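Side-chain contacts in Lactamase_B domain-containing protein (Pontibacter korlensis, PDB 6XFR), which probably catalyses the zinc-dependent hydrolysis of beta-lactams to substituted beta-amino acids, as a class B1 metallo-beta-lactamase: residues E54-E57 / E58-W62; P76-H80 / D81-G85; V147-P151 / Q152-L156; A176-K179 / S180-L183; L183-Q186 / R187-R191. One frame throughout, in Å; residues are numbered along the deposited sequence.

Contact 1: E54-E57 / E58-W62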
# COMPACT_ATOMS: atom_id res chain seq x y z
N GLU B 54 12.26 -20.41 -8.35
CA GLU B 54 12.34 -20.55 -6.90
C GLU B 54 11.33 -19.66 -6.16
O GLU B 54 10.67 -20.13 -5.23
CB GLU B 54 13.75 -20.26 -6.42
CG GLU B 54 13.89 -20.53 -4.94
CD GLU B 54 13.72 -22.01 -4.63
OE1 GLU B 54 14.57 -22.81 -5.07
OE2 GLU B 54 12.71 -22.36 -3.97
N PRO B 55 11.17 -18.38 -6.53
CA PRO B 55 10.06 -17.61 -5.96
C PRO B 55 8.71 -18.21 -6.28
O PRO B 55 7.77 -18.09 -5.47
CB PRO B 55 10.22 -16.23 -6.64
CG PRO B 55 11.60 -16.17 -7.06
CD PRO B 55 12.00 -17.55 -7.42
N THR B 56 8.56 -18.85 -7.43
CA THR B 56 7.24 -19.37 -7.79
C THR B 56 6.90 -20.63 -7.00
O THR B 56 5.73 -20.84 -6.65
CB THR B 56 7.17 -19.58 -9.31
OG1 THR B 56 7.44 -18.33 -9.97
CG2 THR B 56 5.79 -20.04 -9.72
N GLU B 57 7.91 -21.46 -6.67
CA GLU B 57 7.64 -22.63 -5.83
C GLU B 57 7.21 -22.21 -4.43
O GLU B 57 6.26 -22.79 -3.87
CB GLU B 57 8.89 -23.50 -5.73
CG GLU B 57 9.57 -23.82 -7.05
CD GLU B 57 9.01 -25.05 -7.71
OE1 GLU B 57 9.79 -26.00 -7.97
OE2 GLU B 57 7.78 -25.06 -7.96
N GLU B 58 7.88 -21.21 -3.85
CA GLU B 58 7.47 -20.60 -2.58
C GLU B 58 6.04 -20.07 -2.66
O GLU B 58 5.23 -20.31 -1.77
CB GLU B 58 8.45 -19.49 -2.17
CG GLU B 58 9.78 -20.02 -1.66
CD GLU B 58 10.82 -18.92 -1.36
OE1 GLU B 58 11.89 -19.24 -0.79
OE2 GLU B 58 10.58 -17.74 -1.70
N LEU B 59 5.74 -19.32 -3.72
CA LEU B 59 4.40 -18.80 -3.90
C LEU B 59 3.37 -19.93 -3.91
O LEU B 59 2.35 -19.87 -3.21
CB LEU B 59 4.34 -17.96 -5.19
CG LEU B 59 3.03 -17.32 -5.69
CD1 LEU B 59 2.29 -16.67 -4.56
CD2 LEU B 59 3.36 -16.30 -6.74
N LEU B 60 3.62 -20.98 -4.67
CA LEU B 60 2.68 -22.10 -4.64
C LEU B 60 2.57 -22.67 -3.23
O LEU B 60 1.47 -22.80 -2.69
CB LEU B 60 3.09 -23.16 -5.66
CG LEU B 60 2.94 -22.64 -7.11
CD1 LEU B 60 3.57 -23.57 -8.14
CD2 LEU B 60 1.52 -22.31 -7.47
N THR B 61 3.70 -22.94 -2.58
CA THR B 61 3.63 -23.49 -1.23
C THR B 61 2.84 -22.56 -0.31
O THR B 61 2.01 -23.02 0.48
CB THR B 61 5.04 -23.74 -0.69
OG1 THR B 61 5.79 -24.49 -1.65
CG2 THR B 61 4.98 -24.52 0.59
N TRP B 62 3.04 -21.26 -0.42
CA TRP B 62 2.28 -20.33 0.40
C TRP B 62 0.78 -20.48 0.17
O TRP B 62 0.00 -20.61 1.12
CB TRP B 62 2.71 -18.90 0.11
CG TRP B 62 2.06 -17.92 1.02
CD1 TRP B 62 2.52 -17.51 2.24
CD2 TRP B 62 0.82 -17.26 0.81
NE1 TRP B 62 1.63 -16.61 2.80
CE2 TRP B 62 0.58 -16.44 1.94
CE3 TRP B 62 -0.12 -17.27 -0.23
CZ2 TRP B 62 -0.55 -15.64 2.07
CZ3 TRP B 62 -1.25 -16.48 -0.11
CH2 TRP B 62 -1.45 -15.66 1.05
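Helix 53-67, the crossover of the beta-alpha-beta unit between strands 43-47 and 71-75, brings Thr61 onto Glu57 one turn earlier in the chain. Two donors grip the carbonyl of Glu57. Thr61 N donates to Glu57 O at 2.9 Å as part of the ordinary helical pattern, and the hydroxyl Thr61 OG1 adds a second bond to Glu57 O at 2.8 Å. The hydroxyl can fold back in this way because it is anti to its own carbonyl carbon and beside its amide (chi1 -50°). It sits above the carbonyl plane, on the opposite face from the amide. One residue earlier, Leu60 N bonds to Thr56 O at 2.9 Å, and the CG branch point of Leu60 lies 3.4 Å from Thr56 O, so the leucine partly covers a carbonyl already in use. The hydroxyl of Thr56 turns back toward the helix start, where it bonds to Gly52 O, while its side chain packs against helix 87-91. Leu59 packs on His20 of strand 17-25. Glu58 runs extended past the carbonyl of Glu54, and their carboxylates approach to 4.5 Å between Glu54 OE2 and Glu58 OE1. Glu54 is exposed and poorly ordered and Glu58 partly exposed, so any repulsion between the two carboxylates is probably softened by solvent, while the hydroxyl of Thr61 finds its acceptor within the helix itself, one turn back.

Contact 2: P76-H80 / D81-G85. With ZN (zinc ion), chain N; ZN (zinc ion), chain O; SO4 (sulfate ion), chain X.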
# COMPACT_ATOMS: atom_id res chain seq x y z
N PRO B 76 0.11 -14.21 -16.79
CA PRO B 76 1.23 -13.28 -16.90
C PRO B 76 0.80 -12.05 -17.66
O PRO B 76 -0.10 -12.10 -18.50
CB PRO B 76 2.29 -14.06 -17.67
CG PRO B 76 1.94 -15.49 -17.42
CD PRO B 76 0.43 -15.53 -17.36
N THR B 77 1.40 -10.91 -17.30
CA THR B 77 1.05 -9.64 -17.91
C THR B 77 1.97 -9.23 -19.06
O THR B 77 1.68 -8.24 -19.75
CB THR B 77 1.04 -8.54 -16.85
OG1 THR B 77 2.36 -8.35 -16.32
CG2 THR B 77 0.05 -8.90 -15.74
N HIS B 78 3.08 -9.92 -19.27
CA HIS B 78 3.89 -9.77 -20.48
C HIS B 78 5.00 -10.81 -20.40
O HIS B 78 5.03 -11.63 -19.48
CB HIS B 78 4.35 -8.32 -20.66
CG HIS B 78 5.42 -7.88 -19.72
ND1 HIS B 78 5.25 -7.86 -18.36
CD2 HIS B 78 6.66 -7.38 -19.96
CE1 HIS B 78 6.35 -7.40 -17.79
NE2 HIS B 78 7.22 -7.09 -18.74
N TRP B 79 5.89 -10.81 -21.41
CA TRP B 79 6.72 -12.00 -21.62
C TRP B 79 7.99 -12.04 -20.77
O TRP B 79 8.62 -13.10 -20.72
CB TRP B 79 7.12 -12.12 -23.10
CG TRP B 79 7.97 -11.02 -23.66
CD1 TRP B 79 7.53 -9.86 -24.25
CD2 TRP B 79 9.40 -10.99 -23.74
NE1 TRP B 79 8.60 -9.12 -24.70
CE2 TRP B 79 9.76 -9.78 -24.39
CE3 TRP B 79 10.41 -11.87 -23.32
CZ2 TRP B 79 11.09 -9.42 -24.62
CZ3 TRP B 79 11.74 -11.51 -23.57
CH2 TRP B 79 12.06 -10.30 -24.21
N HIS B 80 8.32 -10.98 -20.05
CA HIS B 80 9.59 -10.93 -19.34
C HIS B 80 9.61 -11.86 -18.13
O HIS B 80 8.57 -12.23 -17.55
CB HIS B 80 9.88 -9.50 -18.90
CG HIS B 80 10.46 -8.63 -19.97
ND1 HIS B 80 10.35 -7.26 -19.95
CD2 HIS B 80 11.16 -8.93 -21.09
CE1 HIS B 80 10.96 -6.75 -21.00
NE2 HIS B 80 11.46 -7.74 -21.71
N ASP B 81 10.83 -12.20 -17.72
CA ASP B 81 11.02 -13.22 -16.68
C ASP B 81 10.38 -12.81 -15.36
O ASP B 81 9.84 -13.66 -14.64
CB ASP B 81 12.52 -13.49 -16.49
CG ASP B 81 13.05 -14.63 -17.40
OD1 ASP B 81 14.27 -14.89 -17.36
OD2 ASP B 81 12.26 -15.26 -18.14
N ASP B 82 10.40 -11.50 -15.04
CA ASP B 82 9.87 -11.03 -13.75
C ASP B 82 8.37 -11.21 -13.64
O ASP B 82 7.87 -11.36 -12.52
CB ASP B 82 10.28 -9.56 -13.48
CG ASP B 82 9.57 -8.54 -14.39
OD1 ASP B 82 9.26 -8.83 -15.55
OD2 ASP B 82 9.36 -7.39 -13.95
N LYS B 83 7.63 -11.25 -14.75
CA LYS B 83 6.20 -11.54 -14.70
C LYS B 83 5.83 -12.93 -15.21
O LYS B 83 4.67 -13.34 -15.02
CB LYS B 83 5.40 -10.49 -15.49
CG LYS B 83 5.79 -9.01 -15.20
CD LYS B 83 5.19 -8.42 -13.91
CE LYS B 83 6.10 -8.72 -12.71
NZ LYS B 83 5.66 -8.26 -11.36
N LEU B 84 6.76 -13.68 -15.80
CA LEU B 84 6.40 -14.95 -16.43
C LEU B 84 7.44 -16.06 -16.28
O LEU B 84 7.15 -17.20 -16.66
CB LEU B 84 6.13 -14.71 -17.92
CG LEU B 84 6.14 -15.84 -18.93
CD1 LEU B 84 4.78 -16.52 -18.99
CD2 LEU B 84 6.55 -15.28 -20.27
N GLY B 85 8.61 -15.79 -15.68
CA GLY B 85 9.68 -16.75 -15.55
C GLY B 85 9.41 -17.91 -14.61
O GLY B 85 10.26 -18.79 -14.46
ZN ZN N . 9.22 -6.37 -18.25
ZN ZN O . 9.64 -5.32 -14.77
S SO4 X . 13.22 -8.13 -16.29
O1 SO4 X . 11.93 -7.42 -16.20
O2 SO4 X . 14.19 -7.38 -15.47
O3 SO4 X . 13.64 -8.19 -17.68
O4 SO4 X . 13.11 -9.51 -15.83
O HOH W 1 10.63 -3.29 -15.27
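Leu84 lays its CD1 methyl against the ring of Pro76, 3.4 Å from Pro76 CG, closing the apolar end of the His-X-His-X-Asp zinc-binding stretch of this metallo-beta-lactamase fold. The other methyl, CD2, lies against the backbone of Trp79, between the two histidines in sequence. Strand 71-75 ends just before this loop, and His80 occupies the N-cap position of the short helix 81-84. His80 O receives Lys83 N at 3.1 Å, the amide standing above the carbonyl plane, and a weak bond from Leu84 N.

The two histidines converge on one zinc ion through different nitrogens: His78 binds by NE2 and His80 by ND1, each at 2.2 Å, with His141 as the third protein ligand. Asp82 serves the second zinc ion, completed by Cys160, His202 and a water. The chi1 of 71° places the Asp82 carboxylate between its own backbone N and carbonyl carbon, and its plane is turned almost perpendicular to the His78 ring (88°). In the second shell, His80 NE2 is hydrogen-bonded to Asp175, which fixes how the ring is turned toward its zinc. Lys83, bent at chi2 and chi3, passes Thr77 and carries its ammonium group to a salt bridge with Asp48. A sulfate, probably from the crystallisation liquor, lies beside the metals, its O3 over one face of the His80 ring. Asp82 OD2 meets its zinc at 2.2 Å, while Asp82 OD1 stays 3.5 Å from His80 CB.

Contact 3: V147-P151 / Q152-L156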
# COMPACT_ATOMS: atom_id res chain seq x y z
N VAL B 147 -2.88 -4.94 -18.54
CA VAL B 147 -3.26 -4.68 -17.16
C VAL B 147 -4.44 -5.59 -16.80
O VAL B 147 -5.06 -6.23 -17.66
CB VAL B 147 -3.57 -3.19 -16.89
CG1 VAL B 147 -2.45 -2.29 -17.35
CG2 VAL B 147 -4.91 -2.74 -17.48
N VAL B 148 -4.70 -5.69 -15.50
CA VAL B 148 -5.78 -6.49 -14.92
C VAL B 148 -6.52 -5.60 -13.94
O VAL B 148 -5.89 -4.96 -13.10
CB VAL B 148 -5.27 -7.75 -14.20
CG1 VAL B 148 -6.41 -8.53 -13.61
CG2 VAL B 148 -4.44 -8.61 -15.13
N TYR B 149 -7.84 -5.54 -14.06
CA TYR B 149 -8.65 -4.71 -13.20
C TYR B 149 -9.62 -5.62 -12.47
O TYR B 149 -10.15 -6.57 -13.07
CB TYR B 149 -9.42 -3.63 -13.97
CG TYR B 149 -10.11 -2.58 -13.08
CD1 TYR B 149 -9.37 -1.80 -12.15
CD2 TYR B 149 -11.50 -2.36 -13.17
CE1 TYR B 149 -9.99 -0.84 -11.35
CE2 TYR B 149 -12.13 -1.38 -12.38
CZ TYR B 149 -11.35 -0.64 -11.47
OH TYR B 149 -11.96 0.29 -10.70
N LEU B 150 -9.74 -5.40 -11.16
CA LEU B 150 -10.81 -5.95 -10.35
C LEU B 150 -11.85 -4.85 -10.17
O LEU B 150 -11.62 -3.91 -9.39
CB LEU B 150 -10.28 -6.43 -8.99
CG LEU B 150 -8.93 -7.18 -8.92
CD1 LEU B 150 -8.68 -7.86 -7.59
CD2 LEU B 150 -8.86 -8.22 -10.01
N PRO B 151 -12.96 -4.86 -10.93
CA PRO B 151 -13.97 -3.79 -10.78
C PRO B 151 -14.72 -3.80 -9.44
O PRO B 151 -15.28 -2.76 -9.06
CB PRO B 151 -14.92 -4.03 -11.97
CG PRO B 151 -14.69 -5.44 -12.40
CD PRO B 151 -13.26 -5.72 -12.10
N GLN B 152 -14.79 -4.94 -8.74
CA GLN B 152 -15.48 -4.95 -7.45
C GLN B 152 -14.60 -4.30 -6.37
O GLN B 152 -15.04 -3.39 -5.67
CB GLN B 152 -15.88 -6.39 -7.07
CG GLN B 152 -16.79 -7.10 -8.12
CD GLN B 152 -16.74 -8.67 -8.12
OE1 GLN B 152 -15.67 -9.29 -8.23
NE2 GLN B 152 -17.92 -9.30 -8.04
N GLN B 153 -13.34 -4.70 -6.26
CA GLN B 153 -12.45 -4.07 -5.30
C GLN B 153 -11.86 -2.76 -5.82
O GLN B 153 -11.24 -2.03 -5.03
CB GLN B 153 -11.33 -5.04 -4.91
CG GLN B 153 -11.78 -6.29 -4.19
CD GLN B 153 -12.08 -7.47 -5.14
OE1 GLN B 153 -12.43 -7.27 -6.30
NE2 GLN B 153 -11.94 -8.70 -4.64
N LYS B 154 -12.09 -2.43 -7.09
CA LYS B 154 -11.51 -1.27 -7.79
C LYS B 154 -9.98 -1.22 -7.63
O LYS B 154 -9.39 -0.18 -7.30
CB LYS B 154 -12.16 0.03 -7.33
CG LYS B 154 -13.68 -0.01 -7.38
CD LYS B 154 -14.23 1.24 -8.02
CE LYS B 154 -15.70 1.09 -8.30
NZ LYS B 154 -16.46 1.78 -7.21
N ILE B 155 -9.34 -2.34 -7.93
CA ILE B 155 -7.90 -2.49 -7.85
C ILE B 155 -7.36 -2.68 -9.27
O ILE B 155 -7.79 -3.58 -9.99
CB ILE B 155 -7.54 -3.70 -6.98
CG1 ILE B 155 -7.95 -3.47 -5.52
CG2 ILE B 155 -6.03 -4.02 -7.09
CD1 ILE B 155 -7.38 -4.50 -4.52
N LEU B 156 -6.40 -1.84 -9.65
CA LEU B 156 -5.80 -1.91 -10.98
C LEU B 156 -4.35 -2.34 -10.86
O LEU B 156 -3.54 -1.65 -10.24
CB LEU B 156 -5.90 -0.57 -11.70
CG LEU B 156 -5.05 -0.55 -12.97
CD1 LEU B 156 -5.69 -1.41 -14.04
CD2 LEU B 156 -4.82 0.91 -13.45
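Tyr149 pairs with Leu156, and Leu150 with Ile155, as the chain turns back on itself in an antiparallel hairpin whose two arms run 157° apart. The Leu150-Ile155 pair is the hydrogen-bonded one: Leu150 N reaches Ile155 O at 2.9 Å, and Ile155 N returns to Leu150 O at 3.1 Å, the second bond using a carbonyl lone pair. At the turn end Lys154 and Ile155 both face Leu150, a G1 beta bulge, and Lys154 takes the left-handed backbone conformation that this bulge uses.

Tyr149 spans three residues of the returning arm. Its ring leans across to that arm, a chi1 of -170° turning CG away from the amide nitrogen, and meets CB of Leu156 at its edge, 3.7 Å from Tyr149 CD1. Its hydroxyl end runs alongside Lys154, OH lying 3.4 Å from Lys154 CB; the phenol oxygen is hydrogen-bonded to a bound HEPES molecule, probably from the crystallisation liquor. Further down the hairpin on the same side, Val147 CG2 touches Leu156 CD1 at 3.8 Å. On the other side, Leu150 CG faces Ile155 CB, and Leu150 CB lies 3.5 Å from Gln153 OE1, whose amide NE2 is bonded to Gln130.

Pro151 and Gln152, in the turn, join Gln131 in a zinc site separate from the catalytic pair of metals. The hairpin is thus apolar along its arms, where backbone bonds hold the register, and polar at the turn, where the side-chain amides of Gln152 and Gln153 bond to Gln131 and Gln130 of the neighbouring strand.

Contact 4: A176-K179 / S180-L183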
# COMPACT_ATOMS: atom_id res chain seq x y z
N ALA B 176 11.52 -1.07 -24.60
CA ALA B 176 10.49 -0.09 -24.29
C ALA B 176 9.97 0.56 -25.56
O ALA B 176 10.66 0.62 -26.59
CB ALA B 176 11.04 0.99 -23.35
N ASP B 177 8.74 1.05 -25.48
CA ASP B 177 8.10 1.76 -26.57
C ASP B 177 7.81 3.15 -26.04
O ASP B 177 6.69 3.45 -25.62
CB ASP B 177 6.86 1.08 -27.02
CG ASP B 177 6.33 1.65 -28.31
OD1 ASP B 177 5.39 1.05 -28.88
OD2 ASP B 177 6.88 2.68 -28.75
N LEU B 178 8.84 4.00 -26.04
CA LEU B 178 8.73 5.30 -25.38
C LEU B 178 7.67 6.16 -26.03
O LEU B 178 7.08 7.01 -25.37
CB LEU B 178 10.08 6.01 -25.41
CG LEU B 178 11.13 5.34 -24.54
CD1 LEU B 178 12.36 6.20 -24.50
CD2 LEU B 178 10.58 5.07 -23.14
N LYS B 179 7.40 5.94 -27.31
CA LYS B 179 6.47 6.79 -28.03
C LYS B 179 5.02 6.43 -27.72
O LYS B 179 4.16 7.31 -27.71
CB LYS B 179 6.76 6.68 -29.53
CG LYS B 179 6.62 7.97 -30.29
CD LYS B 179 5.17 8.10 -30.75
CE LYS B 179 5.03 9.11 -31.85
NZ LYS B 179 5.70 10.37 -31.42
N SER B 180 4.74 5.15 -27.42
CA SER B 180 3.38 4.71 -27.15
C SER B 180 3.02 4.74 -25.68
O SER B 180 1.85 4.98 -25.35
CB SER B 180 3.16 3.29 -27.70
OG SER B 180 1.83 2.85 -27.46
N TRP B 181 3.99 4.50 -24.80
CA TRP B 181 3.78 4.48 -23.35
C TRP B 181 2.89 5.62 -22.84
O TRP B 181 1.96 5.33 -22.08
CB TRP B 181 5.16 4.55 -22.68
CG TRP B 181 5.26 3.87 -21.35
CD1 TRP B 181 4.26 3.67 -20.44
CD2 TRP B 181 6.43 3.28 -20.79
NE1 TRP B 181 4.74 3.00 -19.36
CE2 TRP B 181 6.07 2.75 -19.55
CE3 TRP B 181 7.75 3.15 -21.23
CZ2 TRP B 181 6.99 2.09 -18.73
CZ3 TRP B 181 8.65 2.50 -20.43
CH2 TRP B 181 8.27 1.97 -19.19
N PRO B 182 3.09 6.88 -23.25
CA PRO B 182 2.23 7.97 -22.76
C PRO B 182 0.75 7.79 -23.08
O PRO B 182 -0.10 8.09 -22.24
CB PRO B 182 2.79 9.20 -23.47
CG PRO B 182 4.16 8.81 -23.89
CD PRO B 182 4.14 7.37 -24.17
N LEU B 183 0.42 7.34 -24.28
CA LEU B 183 -0.97 7.12 -24.62
C LEU B 183 -1.54 5.90 -23.91
O LEU B 183 -2.73 5.86 -23.57
CB LEU B 183 -1.10 7.01 -26.15
CG LEU B 183 -0.42 8.20 -26.85
CD1 LEU B 183 -0.46 8.11 -28.35
CD2 LEU B 183 -1.03 9.53 -26.37
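Ser180 and Trp181 both send their backbone amides back to the carbonyl of Asp177, and this pair of polar contacts defines the turn leading from the loop into helix 181-191. Trp181 N bonds to Asp177 O at 3.0 Å, nearly straight at hydrogen (164°) and almost along the C=O axis. Ser180 N gives a second, weak bond to Asp177 O at 3.2 Å. The carboxylate of Asp177 passes Ser180, OD1 lying 3.4 Å from Ser180 CB, with a further bound zinc ion about 3 Å from the aspartate side chain. The hydroxyl of Ser180, anti to its own backbone N (chi1 -179°), instead turns to Gly139 O, to which it is hydrogen-bonded.

Apolar contacts gather on the six-membered part of the Trp181 indole. Leu178 brings its CD2 methyl to Trp181 CE3 at 3.9 Å, the two side chains crossing at a slant, and the methyl of Ala176 meets the next ring carbon, with Ala176 CB 4.1 Å from Trp181 CZ3. On the pyrrole part NE1 is satisfied by Leu161 O. The indole also packs against His141, a ligand of the first zinc ion, which places it next to the first shell of the zinc site.

Backbone shape supplies the third kind of contact. Pro182 has no N-H to offer, and its CD rests 3.2 Å from Leu178 O where a helical amide would donate. Polar needs are therefore met by the Asp177 carbonyl and by outside carbonyls, while Leu178 and Ala176 lie against the six-membered ring of an indole that packs on a zinc ligand.

Contact 5: L183-Q186 / R187-R191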
# COMPACT_ATOMS: atom_id res chain seq x y z
N LEU B 183 0.42 7.34 -24.28
CA LEU B 183 -0.97 7.12 -24.62
C LEU B 183 -1.54 5.90 -23.91
O LEU B 183 -2.73 5.86 -23.57
CB LEU B 183 -1.10 7.01 -26.15
CG LEU B 183 -0.42 8.20 -26.85
CD1 LEU B 183 -0.46 8.11 -28.35
CD2 LEU B 183 -1.03 9.53 -26.37
N ALA B 184 -0.71 4.89 -23.63
CA ALA B 184 -1.20 3.75 -22.88
C ALA B 184 -1.60 4.16 -21.47
O ALA B 184 -2.63 3.71 -20.95
CB ALA B 184 -0.14 2.64 -22.85
N ILE B 185 -0.80 5.03 -20.82
CA ILE B 185 -1.16 5.50 -19.49
C ILE B 185 -2.49 6.23 -19.53
O ILE B 185 -3.40 5.97 -18.73
CB ILE B 185 -0.04 6.39 -18.92
CG1 ILE B 185 1.19 5.56 -18.60
CG2 ILE B 185 -0.56 7.16 -17.65
CD1 ILE B 185 0.82 4.29 -17.87
N GLN B 186 -2.65 7.12 -20.52
CA GLN B 186 -3.87 7.91 -20.62
C GLN B 186 -5.07 7.03 -20.93
O GLN B 186 -6.19 7.33 -20.50
CB GLN B 186 -3.68 8.99 -21.67
CG GLN B 186 -2.49 9.85 -21.34
CD GLN B 186 -2.19 10.90 -22.38
OE1 GLN B 186 -1.85 10.59 -23.51
NE2 GLN B 186 -2.33 12.16 -22.00
N ARG B 187 -4.87 5.93 -21.64
CA ARG B 187 -5.95 4.97 -21.78
C ARG B 187 -6.33 4.41 -20.41
O ARG B 187 -7.51 4.41 -20.03
CB ARG B 187 -5.51 3.86 -22.74
CG ARG B 187 -5.89 4.09 -24.18
CD ARG B 187 -5.04 3.27 -25.17
NE ARG B 187 -4.98 3.88 -26.50
CZ ARG B 187 -3.87 4.08 -27.24
NH1 ARG B 187 -2.66 3.71 -26.81
NH2 ARG B 187 -3.98 4.66 -28.42
N LEU B 188 -5.34 4.05 -19.59
CA LEU B 188 -5.66 3.57 -18.26
C LEU B 188 -6.41 4.63 -17.46
O LEU B 188 -7.43 4.34 -16.81
CB LEU B 188 -4.39 3.18 -17.54
CG LEU B 188 -3.63 2.01 -18.14
CD1 LEU B 188 -2.47 1.68 -17.22
CD2 LEU B 188 -4.54 0.83 -18.31
N GLN B 189 -5.95 5.89 -17.51
CA GLN B 189 -6.64 6.93 -16.77
C GLN B 189 -8.07 7.11 -17.26
O GLN B 189 -8.95 7.44 -16.47
CB GLN B 189 -5.92 8.26 -16.86
CG GLN B 189 -4.60 8.33 -16.17
CD GLN B 189 -3.93 9.61 -16.52
OE1 GLN B 189 -4.02 10.04 -17.68
NE2 GLN B 189 -3.26 10.27 -15.55
N GLN B 190 -8.33 6.89 -18.55
CA GLN B 190 -9.69 7.13 -19.02
C GLN B 190 -10.61 5.93 -18.83
O GLN B 190 -11.82 6.11 -18.66
CB GLN B 190 -9.67 7.53 -20.51
CG GLN B 190 -10.53 8.78 -20.82
CD GLN B 190 -10.09 10.03 -20.02
OE1 GLN B 190 -8.93 10.45 -20.06
NE2 GLN B 190 -11.03 10.61 -19.27
N ARG B 191 -10.05 4.72 -18.69
CA ARG B 191 -10.84 3.51 -18.56
C ARG B 191 -11.15 3.12 -17.12
O ARG B 191 -12.18 2.48 -16.88
CB ARG B 191 -10.12 2.37 -19.27
CG ARG B 191 -10.84 1.07 -19.26
CD ARG B 191 -10.08 0.04 -20.05
NE ARG B 191 -10.93 -1.11 -20.34
CZ ARG B 191 -11.69 -1.22 -21.42
NH1 ARG B 191 -11.73 -0.27 -22.35
NH2 ARG B 191 -12.43 -2.31 -21.56
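Arg187 runs back along the helix past Leu183, NH1 coming 3.7 Å from Leu183 CB, but the polar partner of NH1 is elsewhere: it is hydrogen-bonded to Pro137 O. The backbone donors find acceptors one turn back. Arg187 N bonds to Leu183 O at 2.9 Å, Leu188 N to Ala184 O at 3.1 Å, Gln189 N to Ile185 O at 2.8 Å and Gln190 N to Gln186 O at 2.9 Å, the last the most bent of the four (140° at hydrogen). All belong to helix 181-191, the crossover of the beta-alpha-beta unit that joins strand 155-159 to strand 197-200. Its buried side carries Ile185, against helix 209-217, and Leu188, against Pro137 and Leu161; between themselves these two meet by their end methyls, Ile185 CD1 and Leu188 CD1, at 4.2 Å. With chi1 at -68°, CG of Gln189 lies beside its own amide and the chain runs back, bringing OE1 to 3.6 Å from Gln186 CA. The two side-chain amide planes are turned 44° from each other, and the approach is of oxygen to carbon. At the far end of the helix the guanidinium of Arg191 makes a cation-pi contact with Tyr135.

Overall arrangement
Contacts 2 and 3 are the buried ones, 1 and 5 only partly so, and contact 4 lies at the surface. Contacts 1 and 5 are both helical crossovers of beta-alpha-beta units, on opposite sides of the chain's centre with their centres 33 Å apart. Contacts 4 and 5 share Leu183 and follow one another along helix 181-191, and contact 5 packs on the hairpin of contact 3, where Val147 CG2 meets Leu188 CD2 at 3.7 Å. Metal ligation dominates contact 2, whereas repeated backbone bonding marks the helices and strand pairing the hairpin; contact 4, though at the surface, reaches the first zinc site through Trp181 on His141.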